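Local coordinates for actin depolymerization factor 2 (Plasmodium berghei, PDB 2XFA), which probably binds actin and promotes the disassembly of actin filaments, as a malaria-parasite member of the ADF/cofilin family, at residues Tyr18-Asn21 against Arg22-Lys26; Leu56-Ile59 against Ile60-Ile63; Asn135-Glu138 against Glu139-Ala143. All coordinates share one frame; numbering follows the deposited sequence.

Contact 1. Residues Tyr18-Asn21 against Arg22-Lys26; sequences YEFN and RLKVK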
ATOM      1  N   TYR A  18     -14.305   2.738  -1.480  1.00 58.45           N
ATOM      2  CA  TYR A  18     -15.190   1.587  -1.378  1.00 54.78           C
ATOM      3  C   TYR A  18     -14.405   0.376  -0.906  1.00 51.55           C
ATOM      4  O   TYR A  18     -14.779  -0.265   0.065  1.00 55.67           O
ATOM      5  CB  TYR A  18     -15.838   1.281  -2.731  1.00 53.49           C
ATOM      6  CG  TYR A  18     -16.631  -0.012  -2.779  1.00 65.02           C
ATOM      7  CD1 TYR A  18     -17.808  -0.156  -2.055  1.00 65.65           C
ATOM      8  CD2 TYR A  18     -16.215  -1.082  -3.574  1.00 72.34           C
ATOM      9  CE1 TYR A  18     -18.538  -1.336  -2.100  1.00 75.29           C
ATOM     10  CE2 TYR A  18     -16.948  -2.267  -3.633  1.00 71.33           C
ATOM     11  CZ  TYR A  18     -18.105  -2.385  -2.888  1.00 76.41           C
ATOM     12  OH  TYR A  18     -18.842  -3.547  -2.929  1.00 80.90           O
ATOM     13  N   GLU A  19     -13.315   0.062  -1.598  1.00 45.06           N
ATOM     14  CA  GLU A  19     -12.549  -1.147  -1.290  1.00 50.75           C
ATOM     15  C   GLU A  19     -11.795  -1.044   0.023  1.00 43.08           C
ATOM     16  O   GLU A  19     -11.716  -2.014   0.785  1.00 51.79           O
ATOM     17  CB  GLU A  19     -11.578  -1.492  -2.424  1.00 51.53           C
ATOM     18  CG  GLU A  19     -12.264  -1.871  -3.741  1.00 66.99           C
ATOM     19  CD  GLU A  19     -13.148  -3.115  -3.633  1.00 77.73           C
ATOM     20  OE1 GLU A  19     -13.154  -3.773  -2.564  1.00 70.33           O
ATOM     21  OE2 GLU A  19     -13.835  -3.436  -4.631  1.00 87.32           O
ATOM     22  N   PHE A  20     -11.230   0.123   0.291  1.00 41.11           N
ATOM     23  CA  PHE A  20     -10.595   0.334   1.588  1.00 37.19           C
ATOM     24  C   PHE A  20     -11.576   0.077   2.730  1.00 37.89           C
ATOM     25  O   PHE A  20     -11.250  -0.559   3.732  1.00 47.37           O
ATOM     26  CB  PHE A  20     -10.029   1.739   1.712  1.00 32.16           C
ATOM     27  CG  PHE A  20      -9.552   2.054   3.111  1.00 43.91           C
ATOM     28  CD1 PHE A  20      -8.374   1.513   3.593  1.00 43.40           C
ATOM     29  CD2 PHE A  20     -10.308   2.847   3.954  1.00 44.05           C
ATOM     30  CE1 PHE A  20      -7.938   1.783   4.886  1.00 44.62           C
ATOM     31  CE2 PHE A  20      -9.878   3.117   5.252  1.00 45.04           C
ATOM     32  CZ  PHE A  20      -8.705   2.586   5.718  1.00 42.22           C
ATOM     33  N   ASN A  21     -12.793   0.570   2.584  1.00 44.80           N
ATOM     34  CA  ASN A  21     -13.788   0.331   3.628  1.00 58.72           C
ATOM     35  C   ASN A  21     -14.130  -1.156   3.754  1.00 62.12           C
ATOM     36  O   ASN A  21     -14.287  -1.668   4.854  1.00 61.23           O
ATOM     37  CB  ASN A  21     -15.034   1.197   3.421  1.00 71.06           C
ATOM     38  CG  ASN A  21     -14.803   2.666   3.802  1.00 74.25           C
ATOM     39  OD1 ASN A  21     -15.426   3.569   3.245  1.00 82.54           O
ATOM     40  ND2 ASN A  21     -13.910   2.901   4.755  1.00 65.96           N
ATOM     41  N   ARG A  22     -14.210  -1.860   2.630  1.00 65.26           N
ATOM     42  CA  ARG A  22     -14.393  -3.308   2.668  1.00 64.79           C
ATOM     43  C   ARG A  22     -13.227  -4.009   3.382  1.00 59.81           C
ATOM     44  O   ARG A  22     -13.422  -5.038   4.021  1.00 63.02           O
ATOM     45  CB  ARG A  22     -14.600  -3.869   1.253  1.00 64.47           C
ATOM     46  CG  ARG A  22     -16.020  -3.678   0.725  1.00 66.34           C
ATOM     47  CD  ARG A  22     -16.126  -3.913  -0.777  1.00 73.56           C
ATOM     48  NE  ARG A  22     -15.745  -5.266  -1.178  1.00 81.22           N
ATOM     49  CZ  ARG A  22     -16.502  -6.342  -0.981  1.00 95.41           C
ATOM     50  NH1 ARG A  22     -17.678  -6.225  -0.376  1.00101.35           N
ATOM     51  NH2 ARG A  22     -16.083  -7.538  -1.379  1.00 99.36           N
ATOM     52  N   LEU A  23     -12.023  -3.446   3.262  1.00 56.10           N
ATOM     53  CA  LEU A  23     -10.827  -3.959   3.947  1.00 51.79           C
ATOM     54  C   LEU A  23     -10.855  -3.663   5.439  1.00 58.26           C
ATOM     55  O   LEU A  23     -10.641  -4.549   6.269  1.00 64.02           O
ATOM     56  CB  LEU A  23      -9.558  -3.328   3.355  1.00 44.84           C
ATOM     57  CG  LEU A  23      -8.221  -3.667   4.024  1.00 45.24           C
ATOM     58  CD1 LEU A  23      -7.064  -3.639   3.022  1.00 32.31           C
ATOM     59  CD2 LEU A  23      -7.939  -2.724   5.172  1.00 39.81           C
ATOM     60  N   LYS A  24     -11.088  -2.396   5.751  1.00 48.99           N
ATOM     61  CA  LYS A  24     -11.087  -1.882   7.124  1.00 59.45           C
ATOM     62  C   LYS A  24     -12.261  -2.399   7.937  1.00 61.14           C
ATOM     63  O   LYS A  24     -12.082  -2.927   9.035  1.00 65.01           O
ATOM     64  CB  LYS A  24     -11.137  -0.357   7.062  1.00 58.30           C
ATOM     65  CG  LYS A  24     -11.099   0.384   8.363  1.00 59.54           C
ATOM     66  CD  LYS A  24     -11.103   1.862   8.039  1.00 62.18           C
ATOM     67  CE  LYS A  24     -11.504   2.699   9.217  1.00 72.84           C
ATOM     68  NZ  LYS A  24     -10.606   2.393  10.355  1.00 84.55           N
ATOM     69  N   VAL A  25     -13.464  -2.258   7.384  1.00 61.81           N
ATOM     70  CA  VAL A  25     -14.686  -2.591   8.112  1.00 76.72           C
ATOM     71  C   VAL A  25     -15.191  -4.014   7.911  1.00 80.80           C
ATOM     72  O   VAL A  25     -15.520  -4.697   8.878  1.00 81.63           O
ATOM     73  CB  VAL A  25     -15.822  -1.607   7.780  1.00 82.90           C
ATOM     74  CG1 VAL A  25     -17.178  -2.269   7.982  1.00 86.50           C
ATOM     75  CG2 VAL A  25     -15.693  -0.365   8.643  1.00 86.15           C
ATOM     76  N   LYS A  26     -15.257  -4.454   6.658  1.00 86.11           N
ATOM     77  CA  LYS A  26     -15.808  -5.771   6.338  1.00 93.15           C
ATOM     78  C   LYS A  26     -14.736  -6.849   6.182  1.00 93.18           C
ATOM     79  O   LYS A  26     -15.053  -8.008   5.926  1.00 97.86           O
ATOM     80  CB  LYS A  26     -16.677  -5.705   5.075  1.00 98.07           C
ATOM     81  CG  LYS A  26     -17.888  -4.785   5.190  1.00104.42           C
ATOM     82  CD  LYS A  26     -19.192  -5.516   4.868  1.00112.40           C
ATOM     83  CE  LYS A  26     -19.506  -6.589   5.904  1.00116.96           C
ATOM     84  NZ  LYS A  26     -20.772  -7.314   5.606  1.00124.34           N
TER

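Contact 2. Residues Leu56-Ile59 against Ile60-Ile63; sequences LDNI and IMRI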
ATOM      1  N   LEU A  56       2.507 -12.737   7.965  1.00 65.01           N
ATOM      2  CA  LEU A  56       2.995 -11.415   7.585  1.00 56.84           C
ATOM      3  C   LEU A  56       3.959 -11.535   6.408  1.00 53.67           C
ATOM      4  O   LEU A  56       3.822 -10.878   5.369  1.00 50.06           O
ATOM      5  CB  LEU A  56       3.732 -10.767   8.753  1.00 61.27           C
ATOM      6  CG  LEU A  56       4.283  -9.364   8.467  1.00 61.73           C
ATOM      7  CD1 LEU A  56       3.171  -8.451   7.997  1.00 63.30           C
ATOM      8  CD2 LEU A  56       4.961  -8.787   9.701  1.00 68.08           C
ATOM      9  N   ASP A  57       4.956 -12.374   6.602  1.00 60.72           N
ATOM     10  CA  ASP A  57       5.931 -12.659   5.579  1.00 64.98           C
ATOM     11  C   ASP A  57       5.245 -13.121   4.312  1.00 60.17           C
ATOM     12  O   ASP A  57       5.617 -12.699   3.224  1.00 52.80           O
ATOM     13  CB  ASP A  57       6.882 -13.690   6.123  1.00 71.69           C
ATOM     14  CG  ASP A  57       7.250 -13.387   7.560  1.00 93.61           C
ATOM     15  OD1 ASP A  57       8.211 -12.616   7.767  1.00105.81           O
ATOM     16  OD2 ASP A  57       6.543 -13.865   8.480  1.00 95.21           O
ATOM     17  N   ASN A  58       4.205 -13.932   4.443  1.00 57.02           N
ATOM     18  CA  ASN A  58       3.479 -14.321   3.247  1.00 58.83           C
ATOM     19  C   ASN A  58       2.731 -13.157   2.627  1.00 51.89           C
ATOM     20  O   ASN A  58       2.615 -13.063   1.409  1.00 52.13           O
ATOM     21  CB  ASN A  58       2.532 -15.489   3.504  1.00 80.17           C
ATOM     22  CG  ASN A  58       2.565 -16.514   2.383  1.00 95.94           C
ATOM     23  OD1 ASN A  58       1.840 -16.400   1.392  1.00 99.31           O
ATOM     24  ND2 ASN A  58       3.430 -17.515   2.525  1.00 98.94           N
ATOM     25  N   ILE A  59       2.215 -12.244   3.437  1.00 41.13           N
ATOM     26  CA  ILE A  59       1.470 -11.169   2.815  1.00 40.73           C
ATOM     27  C   ILE A  59       2.422 -10.207   2.078  1.00 34.99           C
ATOM     28  O   ILE A  59       2.134  -9.771   0.973  1.00 40.49           O
ATOM     29  CB  ILE A  59       0.484 -10.489   3.801  1.00 59.96           C
ATOM     30  CG1 ILE A  59      -0.285  -9.378   3.107  1.00 49.35           C
ATOM     31  CG2 ILE A  59       1.209  -9.923   4.994  1.00 64.51           C
ATOM     32  CD1 ILE A  59       0.396  -8.080   3.209  1.00 52.89           C
ATOM     33  N   ILE A  60       3.551  -9.900   2.707  1.00 38.53           N
ATOM     34  CA  ILE A  60       4.614  -9.088   2.131  1.00 40.56           C
ATOM     35  C   ILE A  60       5.129  -9.724   0.819  1.00 38.84           C
ATOM     36  O   ILE A  60       5.335  -9.027  -0.175  1.00 34.67           O
ATOM     37  CB  ILE A  60       5.784  -8.944   3.128  1.00 42.45           C
ATOM     38  CG1 ILE A  60       5.365  -8.097   4.341  1.00 43.58           C
ATOM     39  CG2 ILE A  60       7.017  -8.357   2.457  1.00 43.55           C
ATOM     40  CD1 ILE A  60       6.304  -8.265   5.537  1.00 41.46           C
ATOM     41  N   MET A  61       5.272 -11.046   0.811  1.00 36.90           N
ATOM     42  CA  MET A  61       5.681 -11.753  -0.409  1.00 37.59           C
ATOM     43  C   MET A  61       4.659 -11.573  -1.529  1.00 48.86           C
ATOM     44  O   MET A  61       5.019 -11.277  -2.680  1.00 44.78           O
ATOM     45  CB  MET A  61       5.919 -13.229  -0.113  1.00 40.31           C
ATOM     46  CG  MET A  61       6.321 -14.050  -1.310  1.00 70.81           C
ATOM     47  SD  MET A  61       6.232 -15.804  -0.912  1.00122.77           S
ATOM     48  CE  MET A  61       4.509 -15.954  -0.443  1.00131.47           C
ATOM     49  N   ARG A  62       3.383 -11.736  -1.193  1.00 44.94           N
ATOM     50  CA  ARG A  62       2.317 -11.577  -2.181  1.00 47.77           C
ATOM     51  C   ARG A  62       2.252 -10.154  -2.735  1.00 43.25           C
ATOM     52  O   ARG A  62       2.052  -9.946  -3.924  1.00 40.77           O
ATOM     53  CB  ARG A  62       0.974 -11.940  -1.558  1.00 58.85           C
ATOM     54  CG  ARG A  62       0.904 -13.374  -1.056  1.00 64.36           C
ATOM     55  CD  ARG A  62       0.346 -14.294  -2.101  1.00 72.01           C
ATOM     56  NE  ARG A  62      -1.111 -14.317  -2.071  1.00 73.53           N
ATOM     57  CZ  ARG A  62      -1.832 -15.307  -1.553  1.00 77.58           C
ATOM     58  NH1 ARG A  62      -1.237 -16.368  -1.012  1.00 79.87           N
ATOM     59  NH2 ARG A  62      -3.154 -15.237  -1.578  1.00 78.85           N
ATOM     60  N   ILE A  63       2.411  -9.165  -1.866  1.00 36.23           N
ATOM     61  CA  ILE A  63       2.416  -7.786  -2.327  1.00 35.57           C
ATOM     62  C   ILE A  63       3.579  -7.556  -3.260  1.00 34.28           C
ATOM     63  O   ILE A  63       3.420  -6.950  -4.303  1.00 36.11           O
ATOM     64  CB  ILE A  63       2.529  -6.783  -1.171  1.00 32.77           C
ATOM     65  CG1 ILE A  63       1.301  -6.872  -0.276  1.00 31.96           C
ATOM     66  CG2 ILE A  63       2.658  -5.382  -1.711  1.00 30.97           C
ATOM     67  CD1 ILE A  63       1.411  -5.983   0.965  1.00 33.77           C
TER

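Contact 3. Residues Asn135-Glu138 against Glu139-Ala143; sequences NEFE and EELKA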
ATOM      1  N   ASN A 135      14.442  -5.983  -5.151  1.00 30.60           N
ATOM      2  CA  ASN A 135      15.140  -7.063  -4.435  1.00 33.60           C
ATOM      3  C   ASN A 135      15.190  -6.937  -2.906  1.00 49.95           C
ATOM      4  O   ASN A 135      15.395  -7.934  -2.202  1.00 43.80           O
ATOM      5  CB  ASN A 135      16.585  -7.194  -4.924  1.00 36.64           C
ATOM      6  CG  ASN A 135      16.665  -7.779  -6.305  1.00 56.70           C
ATOM      7  OD1 ASN A 135      15.697  -8.370  -6.798  1.00 46.83           O
ATOM      8  ND2 ASN A 135      17.809  -7.612  -6.947  1.00 58.93           N
ATOM      9  N   GLU A 136      15.051  -5.720  -2.386  1.00 49.78           N
ATOM     10  CA  GLU A 136      15.103  -5.535  -0.934  1.00 55.06           C
ATOM     11  C   GLU A 136      13.748  -5.138  -0.356  1.00 42.59           C
ATOM     12  O   GLU A 136      13.609  -5.032   0.851  1.00 42.84           O
ATOM     13  CB  GLU A 136      16.165  -4.513  -0.529  1.00 62.00           C
ATOM     14  CG  GLU A 136      17.580  -4.937  -0.832  1.00 76.99           C
ATOM     15  CD  GLU A 136      18.210  -4.079  -1.906  1.00 93.60           C
ATOM     16  OE1 GLU A 136      18.727  -4.650  -2.890  1.00100.15           O
ATOM     17  OE2 GLU A 136      18.172  -2.833  -1.772  1.00 97.43           O
ATOM     18  N   PHE A 137      12.754  -4.947  -1.223  1.00 36.57           N
ATOM     19  CA  PHE A 137      11.418  -4.586  -0.764  1.00 38.90           C
ATOM     20  C   PHE A 137      11.038  -5.407   0.486  1.00 38.59           C
ATOM     21  O   PHE A 137      10.750  -4.871   1.540  1.00 37.79           O
ATOM     22  CB  PHE A 137      10.380  -4.785  -1.876  1.00 27.91           C
ATOM     23  CG  PHE A 137       8.962  -4.429  -1.457  1.00 38.45           C
ATOM     24  CD1 PHE A 137       8.076  -5.404  -1.031  1.00 40.77           C
ATOM     25  CD2 PHE A 137       8.533  -3.112  -1.468  1.00 36.84           C
ATOM     26  CE1 PHE A 137       6.772  -5.079  -0.629  1.00 35.69           C
ATOM     27  CE2 PHE A 137       7.233  -2.774  -1.063  1.00 37.14           C
ATOM     28  CZ  PHE A 137       6.354  -3.771  -0.652  1.00 36.91           C
ATOM     29  N   GLU A 138      11.077  -6.719   0.344  1.00 37.16           N
ATOM     30  CA  GLU A 138      10.560  -7.650   1.336  1.00 46.64           C
ATOM     31  C   GLU A 138      11.305  -7.530   2.653  1.00 44.29           C
ATOM     32  O   GLU A 138      10.687  -7.517   3.708  1.00 42.57           O
ATOM     33  CB  GLU A 138      10.678  -9.074   0.781  1.00 61.16           C
ATOM     34  CG  GLU A 138       9.848 -10.139   1.464  1.00 78.28           C
ATOM     35  CD  GLU A 138      10.002 -11.510   0.780  1.00 93.45           C
ATOM     36  OE1 GLU A 138       9.306 -11.760  -0.232  1.00 91.16           O
ATOM     37  OE2 GLU A 138      10.825 -12.335   1.248  1.00 97.16           O
ATOM     38  N   GLU A 139      12.628  -7.436   2.600  1.00 37.46           N
ATOM     39  CA  GLU A 139      13.404  -7.324   3.836  1.00 48.58           C
ATOM     40  C   GLU A 139      13.241  -5.952   4.485  1.00 34.23           C
ATOM     41  O   GLU A 139      13.186  -5.817   5.698  1.00 37.51           O
ATOM     42  CB  GLU A 139      14.885  -7.607   3.573  1.00 59.59           C
ATOM     43  CG  GLU A 139      15.748  -7.381   4.805  1.00 71.81           C
ATOM     44  CD  GLU A 139      17.123  -8.041   4.723  1.00 86.22           C
ATOM     45  OE1 GLU A 139      17.700  -8.102   3.609  1.00 82.38           O
ATOM     46  OE2 GLU A 139      17.629  -8.483   5.788  1.00 86.73           O
ATOM     47  N   GLU A 140      13.153  -4.922   3.660  1.00 46.70           N
ATOM     48  CA  GLU A 140      13.048  -3.577   4.176  1.00 49.02           C
ATOM     49  C   GLU A 140      11.696  -3.372   4.862  1.00 43.72           C
ATOM     50  O   GLU A 140      11.629  -2.863   5.969  1.00 39.09           O
ATOM     51  CB  GLU A 140      13.252  -2.554   3.055  1.00 53.25           C
ATOM     52  CG  GLU A 140      13.900  -1.278   3.548  1.00 61.51           C
ATOM     53  CD  GLU A 140      14.321  -0.338   2.430  1.00 69.41           C
ATOM     54  OE1 GLU A 140      15.528  -0.338   2.069  1.00 69.85           O
ATOM     55  OE2 GLU A 140      13.447   0.415   1.938  1.00 64.57           O
ATOM     56  N   LEU A 141      10.613  -3.764   4.206  1.00 37.64           N
ATOM     57  CA  LEU A 141       9.301  -3.586   4.819  1.00 31.54           C
ATOM     58  C   LEU A 141       9.241  -4.324   6.154  1.00 33.82           C
ATOM     59  O   LEU A 141       8.726  -3.793   7.130  1.00 35.68           O
ATOM     60  CB  LEU A 141       8.188  -4.100   3.924  1.00 31.86           C
ATOM     61  CG  LEU A 141       6.844  -3.408   3.693  1.00 40.94           C
ATOM     62  CD1 LEU A 141       5.803  -4.464   3.341  1.00 43.87           C
ATOM     63  CD2 LEU A 141       6.376  -2.510   4.809  1.00 39.92           C
ATOM     64  N   LYS A 142       9.745  -5.558   6.182  1.00 35.67           N
ATOM     65  CA  LYS A 142       9.758  -6.326   7.428  1.00 39.52           C
ATOM     66  C   LYS A 142      10.541  -5.588   8.523  1.00 36.73           C
ATOM     67  O   LYS A 142      10.042  -5.409   9.639  1.00 41.67           O
ATOM     68  CB  LYS A 142      10.286  -7.751   7.194  1.00 44.92           C
ATOM     69  CG  LYS A 142      10.098  -8.676   8.385  1.00 61.60           C
ATOM     70  CD  LYS A 142      10.379 -10.136   7.995  1.00 77.32           C
ATOM     71  CE  LYS A 142      10.474 -11.053   9.217  1.00 83.41           C
ATOM     72  NZ  LYS A 142       9.268 -10.969  10.102  1.00 85.45           N
ATOM     73  N   ALA A 143      11.739  -5.118   8.178  1.00 36.07           N
ATOM     74  CA  ALA A 143      12.598  -4.389   9.106  1.00 41.98           C
ATOM     75  C   ALA A 143      11.866  -3.181   9.644  1.00 37.16           C
ATOM     76  O   ALA A 143      11.851  -2.934  10.836  1.00 45.21           O
ATOM     77  CB  ALA A 143      13.887  -3.957   8.410  1.00 42.51           C
TER

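Contact 1. Residues Tyr18-Asn21 against Arg22-Lys26
R22 lays its side chain over one face of the Y18 ring one helical turn back. Its CD stands 3.6 Å from the ring centroid, displaced toward the rim, a CH-pi contact in which CZ and CE2 of the tyrosine are the nearest ring atoms. The two side chains run side by side, with ring and guanidinium planes only 15° apart. At the edge of that guanidinium, in its plane, comes OE1 of E19, 3.3 Å from R22 NE; this salt bridge contains a weak hydrogen bond, bent to 133° at the hydrogen, and the carboxylate stands nearly upright to the guanidinium. The same E19 OE1 takes a hydrogen bond from N29 ND2, so the carboxylate oxygen is shared between the helix and the loop that follows.

A second CH-pi contact repeats the pattern with a different partner: K24 CB sits over one face of the F20 ring, 4.3 Å from its centroid. With CG anti to the backbone N (chi1 -178°) and the next two torsions also extended, the lysine chain then runs out past the CE2-CZ rim, where K24 CD comes to 3.3 Å from F20 CE2.

Backbone bonds from R22 N to Y18 O, L23 N to E19 O and K24 N to F20 O (2.7 Å) keep these i to i+4 pairs aligned. N21 O accepts from V25 N and more weakly from K26 N.

Helix 14-24 lies on the sheet through its buried side: F20 reaches Y34 and I76, L23 reaches I32 and I76, and E19 touches I32 and V44, so that strands 31-37, 41-48 and 73-81 all meet it.

Contact 2. Residues Leu56-Ile59 against Ile60-Ile63
Apolar contacts between residues four apart line the buried side of this helix. I59 and I63 run side by side, and their CD1 methyls meet at 3.2 Å, tighter than ordinary van der Waals packing. I59 CG1 is anti to the backbone N (chi1 -180°) whereas I63 CG1 is anti to the carbonyl carbon (chi1 -64°), and these different rotations bring the two methyl ends together. Three residues earlier, L56 CG meets I60 CD1 at 3.7 Å, the side chains crossing at a slant.

Contacts involving polar groups lie on the other side. The CE methyl of M61 rests against the amide of N58, 3.3 Å from OD1. R62 NH1 is 3.9 Å from N58 OD1, with the guanidinium turned 81° from the amide; the arginine's stronger partner is E48, whose carboxylate forms a salt bridge with R62 NE.

Backbone hydrogen bonds of the i to i+4 kind supply the frame: M61 N to D57 O, R62 N to N58 O and I63 N to I59 O, between 2.9 and 3.0 Å.

Helix 56-65 is sandwiched between sheet and helix. I59 and I63 face Y31 of strand 31-37 and M79, I75 and A77 of strand 73-81, while I60 and M61 pack on helix 137-146.

Contact 3. Residues Asn135-Glu138 against Glu139-Ala143
F137 and L141, a turn apart, meet through both backbone and side chain. L141 N gives a nearly straight hydrogen bond to F137 O at 2.9 Å (N-H...O 176°), and L141 CD1 approaches the ring at 4.1 Å from F137 CZ and CE1. The side chains lie alongside each other, pointing the same way; with F137 CG anti to its own amide nitrogen (chi1 180°), the ring points mostly outward from the helix beside the leucine, which places CZ and CE1 near that methyl.

The carbonyls of this first turn are taken up by amides four residues on. E136 O accepts from E140 N at 2.8 Å. The next bonds in line are the one between F137 and L141 and a longer one from K142 N to E138 O at 3.3 Å, whose donor is tilted 35° from the carbonyl plane. E139 O continues the series by accepting from A143 N at 3.0 Å.

Among the side chains, K142 finds its partner on another helix: NZ forms a salt bridge with OD1 of D57 in helix 56-65. Acidic residues crowd this helix start. OE2 of E136 and OE1 of E140 are 5.3 Å apart, like charges that would mildly disfavour one another, although both lie near the N-terminal end of the helix, where its dipole should make negative charge more tolerable. Earlier in the chain, N135 N is satisfied by D133 OD1.

F137 also makes an edge-to-face contact with W97, and L141 touches L128 and I130 of strand 126-130. A helix with one charged side and one apolar side seated on the central sheet is the amphipathic pattern, here that of the C-terminal helix in the ADF-homology fold.

Overall arrangement
The three contacts come in series along the chain, each within a single helix: 14-24, 56-65 and 137-146. The mixed six-stranded sheet lies at the centre of the ADF-homology fold, with contact 1 on one side and contacts 2 and 3 together on the other. Contacts 2 and 3 have centres about 10 Å apart and touch directly, through the packing of I60 against E138 and L141 and an ion pair between the two helices. Contact 1 is about 19 Å from contact 2 and 26 Å from contact 3, centre to centre. Strands 31-37 and 73-81 meet both contact 1 and contact 2, linking the two sides of this compact actin-binding domain.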